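Local coordinates for ABC-type phosphate transport system, periplasmic component (Lactobacillus brevis, PDB 4ECF), which binds phosphate and probably delivers it, as the solute-binding component of a PstSACB-type ABC importer, for transport across the cytoplasmic membrane, at residues T12-Q24 / Q233-P245. Sequence-based numbering, arbitrary orientation. Where two conformers were deposited one is given.
With PO4 (phosphate ion), chain B; EDO (1,2-ethanediol), chain I.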
loop_
_atom_site.group_PDB
_atom_site.type_symbol
_atom_site.label_atom_id
_atom_site.label_comp_id
_atom_site.label_asym_id
_atom_site.label_seq_id
_atom_site.Cartn_x
_atom_site.Cartn_y
_atom_site.Cartn_z
ATOM N N THR A 12 1.083 -6.356 1.693
ATOM C CA THR A 12 2.447 -6.029 2.105
ATOM C C THR A 12 2.642 -4.536 2.422
ATOM O O THR A 12 3.511 -4.185 3.231
ATOM C CB THR A 12 3.514 -6.531 1.086
ATOM O OG1 THR A 12 3.441 -5.768 -0.115
ATOM C CG2 THR A 12 3.268 -8.006 0.784
ATOM N N ALA A 13 1.791 -3.675 1.878
ATOM C CA ALA A 13 1.807 -2.269 2.266
ATOM C C ALA A 13 1.420 -2.057 3.742
ATOM O O ALA A 13 1.954 -1.175 4.426
ATOM C CB ALA A 13 0.888 -1.443 1.382
ATOM N N LEU A 14 0.509 -2.906 4.239
ATOM C CA LEU A 14 -0.068 -2.775 5.562
ATOM C C LEU A 14 0.711 -3.649 6.584
ATOM O O LEU A 14 0.685 -3.417 7.793
ATOM C CB LEU A 14 -1.520 -3.219 5.494
ATOM C CG LEU A 14 -2.422 -3.033 6.710
ATOM C CD1 LEU A 14 -2.228 -1.708 7.465
ATOM C CD2 LEU A 14 -3.878 -3.289 6.299
ATOM N N GLN A 15 1.470 -4.595 6.059
ATOM C CA GLN A 15 2.164 -5.565 6.863
ATOM C C GLN A 15 3.010 -4.911 7.969
ATOM O O GLN A 15 3.009 -5.378 9.124
ATOM C CB GLN A 15 3.010 -6.463 5.980
ATOM C CG GLN A 15 3.592 -7.659 6.723
ATOM C CD GLN A 15 4.317 -8.621 5.805
ATOM O OE1 GLN A 15 4.201 -8.546 4.578
ATOM N NE2 GLN A 15 5.048 -9.565 6.409
ATOM N N PRO A 16 3.758 -3.844 7.654
ATOM C CA PRO A 16 4.615 -3.288 8.729
ATOM C C PRO A 16 3.808 -2.770 9.915
ATOM O O PRO A 16 4.239 -2.917 11.076
ATOM C CB PRO A 16 5.369 -2.138 8.015
ATOM C CG PRO A 16 5.321 -2.499 6.551
ATOM C CD PRO A 16 4.019 -3.198 6.348
ATOM N N LEU A 17 2.681 -2.137 9.646
ATOM C CA LEU A 17 1.835 -1.636 10.748
ATOM C C LEU A 17 1.213 -2.809 11.565
ATOM O O LEU A 17 1.165 -2.776 12.822
ATOM C CB LEU A 17 0.714 -0.738 10.222
ATOM C CG LEU A 17 -0.310 -0.244 11.233
ATOM C CD1 LEU A 17 0.382 0.497 12.388
ATOM C CD2 LEU A 17 -1.359 0.645 10.536
ATOM N N VAL A 18 0.744 -3.833 10.876
ATOM C CA VAL A 18 0.147 -5.001 11.549
ATOM C C VAL A 18 1.189 -5.747 12.390
ATOM O O VAL A 18 0.943 -6.136 13.517
ATOM C CB VAL A 18 -0.663 -5.901 10.583
ATOM C CG1 VAL A 18 -1.266 -7.049 11.376
ATOM C CG2 VAL A 18 -1.750 -5.082 9.870
ATOM N N GLU A 19 2.396 -5.884 11.862
ATOM C CA GLU A 19 3.467 -6.513 12.603
ATOM C C GLU A 19 3.851 -5.691 13.843
ATOM O O GLU A 19 4.079 -6.221 14.931
ATOM C CB GLU A 19 4.702 -6.714 11.722
ATOM C CG GLU A 19 4.496 -7.798 10.711
ATOM C CD GLU A 19 5.687 -8.025 9.817
ATOM O OE1 GLU A 19 6.498 -7.088 9.680
ATOM O OE2 GLU A 19 5.773 -9.136 9.245
ATOM N N ALA A 20 4.000 -4.375 13.667
ATOM C CA ALA A 20 4.400 -3.525 14.807
ATOM C C ALA A 20 3.316 -3.468 15.885
ATOM O O ALA A 20 3.619 -3.595 17.093
ATOM C CB ALA A 20 4.795 -2.120 14.352
ATOM N N ALA A 21 2.062 -3.344 15.450
ATOM C CA ALA A 21 0.945 -3.258 16.384
ATOM C C ALA A 21 0.766 -4.627 17.083
ATOM O O ALA A 21 0.473 -4.700 18.274
ATOM C CB ALA A 21 -0.345 -2.847 15.695
ATOM N N GLY A 22 0.938 -5.696 16.328
ATOM C CA GLY A 22 0.832 -7.047 16.875
ATOM C C GLY A 22 1.862 -7.297 17.956
ATOM O O GLY A 22 1.522 -7.820 18.996
ATOM N N GLU A 23 3.128 -6.928 17.723
ATOM C CA GLU A 23 4.161 -7.177 18.735
ATOM C C GLU A 23 3.928 -6.300 19.957
ATOM O O GLU A 23 4.130 -6.716 21.100
ATOM C CB GLU A 23 5.581 -6.923 18.161
ATOM C CG GLU A 23 6.703 -7.383 19.106
ATOM C CD GLU A 23 7.014 -6.398 20.246
ATOM O OE1 GLU A 23 6.851 -5.172 20.023
ATOM O OE2 GLU A 23 7.406 -6.840 21.372
ATOM N N GLN A 24 3.498 -5.074 19.725
ATOM C CA GLN A 24 3.199 -4.208 20.836
ATOM C C GLN A 24 2.030 -4.764 21.667
ATOM O O GLN A 24 2.119 -4.827 22.882
ATOM C CB GLN A 24 2.961 -2.785 20.350
ATOM C CG GLN A 24 2.944 -1.778 21.493
ATOM C CD GLN A 24 2.956 -0.364 21.005
ATOM O OE1 GLN A 24 1.929 0.333 21.079
ATOM N NE2 GLN A 24 4.101 0.074 20.507
ATOM N N GLN A 233 -3.454 5.059 17.109
ATOM C CA GLN A 233 -3.620 6.007 16.012
ATOM C C GLN A 233 -2.727 7.247 16.161
ATOM O O GLN A 233 -2.160 7.681 15.214
ATOM C CB GLN A 233 -5.090 6.427 15.903
ATOM C CG GLN A 233 -6.035 5.309 15.463
ATOM C CD GLN A 233 -5.841 4.932 13.999
ATOM O OE1 GLN A 233 -5.861 5.802 13.132
ATOM N NE2 GLN A 233 -5.631 3.660 13.732
ATOM N N ASN A 234 -2.583 7.765 17.372
ATOM C CA ASN A 234 -1.788 9.002 17.580
ATOM C C ASN A 234 -0.267 8.776 17.618
ATOM O O ASN A 234 0.500 9.730 17.559
ATOM C CB ASN A 234 -2.251 9.695 18.867
ATOM C CG ASN A 234 -3.636 10.286 18.728
ATOM O OD1 ASN A 234 -4.039 10.676 17.630
ATOM N ND2 ASN A 234 -4.379 10.344 19.828
ATOM N N THR A 235 0.145 7.520 17.756
ATOM C CA THR A 235 1.530 7.151 17.935
ATOM C C THR A 235 2.050 6.270 16.775
ATOM O O THR A 235 2.650 6.747 15.794
ATOM C CB THR A 235 1.708 6.466 19.331
ATOM O OG1 THR A 235 0.792 5.342 19.466
ATOM C CG2 THR A 235 1.461 7.468 20.481
ATOM N N LEU A 236 1.799 4.978 16.876
ATOM C CA LEU A 236 2.448 3.991 16.034
ATOM C C LEU A 236 2.092 4.168 14.554
ATOM O O LEU A 236 2.945 4.075 13.668
ATOM C CB LEU A 236 2.049 2.605 16.553
ATOM C CG LEU A 236 2.896 1.371 16.263
ATOM C CD1 LEU A 236 4.302 1.615 16.790
ATOM C CD2 LEU A 236 2.260 0.151 16.937
ATOM N N VAL A 237 0.821 4.459 14.281
ATOM C CA VAL A 237 0.343 4.617 12.903
ATOM C C VAL A 237 1.152 5.677 12.156
ATOM O O VAL A 237 1.713 5.435 11.093
ATOM C CB VAL A 237 -1.208 4.866 12.897
ATOM C CG1 VAL A 237 -1.696 5.361 11.541
ATOM C CG2 VAL A 237 -1.907 3.606 13.356
ATOM N N ARG A 238 1.272 6.847 12.785
ATOM C CA ARG A 238 2.037 7.960 12.250
ATOM C C ARG A 238 3.556 7.703 12.183
ATOM O O ARG A 238 4.209 8.047 11.218
ATOM C CB ARG A 238 1.715 9.230 13.072
ATOM C CG ARG A 238 0.225 9.357 13.408
ATOM C CD ARG A 238 -0.193 10.766 13.802
ATOM N NE ARG A 238 -1.621 10.849 14.177
ATOM C CZ ARG A 238 -2.281 11.998 14.368
ATOM N NH1 ARG A 238 -1.655 13.167 14.207
ATOM N NH2 ARG A 238 -3.573 11.993 14.710
ATOM N N GLN A 239 4.122 7.066 13.214
ATOM C CA GLN A 239 5.559 6.747 13.201
ATOM C C GLN A 239 5.999 5.884 12.041
ATOM O O GLN A 239 7.112 6.013 11.554
ATOM C CB GLN A 239 5.964 5.973 14.443
ATOM C CG GLN A 239 5.899 6.694 15.753
ATOM C CD GLN A 239 5.955 5.681 16.888
ATOM O OE1 GLN A 239 6.707 4.682 16.833
ATOM N NE2 GLN A 239 5.134 5.897 17.887
ATOM N N LEU A 240 5.148 4.959 11.605
ATOM C CA LEU A 240 5.527 4.044 10.550
ATOM C C LEU A 240 5.226 4.566 9.139
ATOM O O LEU A 240 5.368 3.837 8.168
ATOM C CB LEU A 240 4.855 2.670 10.796
ATOM C CG LEU A 240 5.411 1.894 11.994
ATOM C CD1 LEU A 240 4.512 0.726 12.360
ATOM C CD2 LEU A 240 6.821 1.402 11.683
ATOM N N GLY A 241 4.768 5.808 9.024
ATOM C CA GLY A 241 4.596 6.420 7.730
ATOM C C GLY A 241 3.183 6.508 7.206
ATOM O O GLY A 241 2.969 7.113 6.168
ATOM N N TYR A 242 2.217 5.957 7.944
ATOM C CA TYR A 242 0.834 5.993 7.541
ATOM C C TYR A 242 0.170 7.248 8.083
ATOM O O TYR A 242 0.730 7.941 8.956
ATOM C CB TYR A 242 0.087 4.781 8.138
ATOM C CG TYR A 242 0.654 3.438 7.778
ATOM C CD1 TYR A 242 1.685 2.870 8.523
ATOM C CD2 TYR A 242 0.149 2.715 6.712
ATOM C CE1 TYR A 242 2.210 1.637 8.214
ATOM C CE2 TYR A 242 0.657 1.477 6.404
ATOM C CZ TYR A 242 1.672 0.917 7.156
ATOM O OH TYR A 242 2.196 -0.310 6.883
ATOM N N LEU A 243 -1.030 7.514 7.595
ATOM C CA LEU A 243 -1.891 8.560 8.130
ATOM C C LEU A 243 -3.004 7.909 8.929
ATOM O O LEU A 243 -3.593 6.902 8.527
ATOM C CB LEU A 243 -2.474 9.427 6.999
ATOM C CG LEU A 243 -1.503 10.327 6.265
ATOM C CD1 LEU A 243 -0.654 9.572 5.264
ATOM C CD2 LEU A 243 -2.226 11.412 5.525
ATOM N N SER A 244 -3.275 8.446 10.132
ATOM C CA SER A 244 -4.497 8.109 10.830
ATOM C C SER A 244 -5.647 8.702 10.017
ATOM O O SER A 244 -5.538 9.823 9.539
ATOM C CB SER A 244 -4.510 8.694 12.244
ATOM O OG SER A 244 -5.793 8.478 12.794
ATOM N N PRO A 245 -6.771 7.982 9.873
ATOM C CA PRO A 245 -7.853 8.551 9.053
ATOM C C PRO A 245 -8.376 9.931 9.480
ATOM O O PRO A 245 -8.761 10.712 8.621
ATOM C CB PRO A 245 -8.936 7.446 9.125
ATOM C CG PRO A 245 -8.134 6.198 9.294
ATOM C CD PRO A 245 -7.128 6.614 10.318
HETATM P P PO4 B . -0.016 -5.056 -1.578
HETATM O O1 PO4 B . 0.504 -4.277 -2.780
HETATM O O2 PO4 B . -1.392 -5.583 -1.765
HETATM O O3 PO4 B . 0.939 -6.133 -1.142
HETATM O O4 PO4 B . -0.060 -4.062 -0.317
HETATM C C1 EDO I . 7.915 -7.098 5.951
HETATM O O1 EDO I . 8.880 -6.592 5.020
HETATM C C2 EDO I . 7.025 -5.956 6.422
HETATM O O2 EDO I . 7.443 -5.474 7.708
HETATM O O HOH W 1 2.214 3.215 20.539
#
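The phosphate-binding turn of this PBP-fold receptor, leading into helix 15-24, is hydrogen-bonded through A13 O by Y242, just past the Schellman motif that closes helix 233-239. T12 and A13 give backbone amides to the phosphate, A13 N reaching its O4 at 2.9 Å, while the carbonyl of A13 accepts the phenol: Y242 OH lies 2.6 Å from A13 O, in the carbonyl plane on a lone pair. The same hydroxyl oxygen receives a weak, bent bond from L17 N (3.3 Å), so one oxygen ties A13 to L17, in the helix that follows. L17 covers one face of the ring, its CD2 4.3 Å from the Y242 centroid and 9° off the normal, a CH-pi contact. With CG anti to the backbone N (chi1 175°), L17 also carries CD1 to V237 CG2 at 4.0 Å. A phenylalanine in place of Y242 would probably keep the CH-pi contact with L17 but leave A13 O without its phenolic donor. Farther along, L240 CD1 presses tightly on A20 CB (3.5 Å), L236 CD2 rests on A21 CA (3.7 Å), and a water links Q24 OE1 to T235 OG1. The N-to-C directions of segments 15-24 and 233-239 diverge by 138°, nearer antiparallel than parallel, with the axes 10.2 Å apart at closest; A79 of strand 73-87 touches both L17 and Y242, E208 of strand 205-213 meets A13 and Y242, and helix 218-228 packs on A21 through F223 and V227.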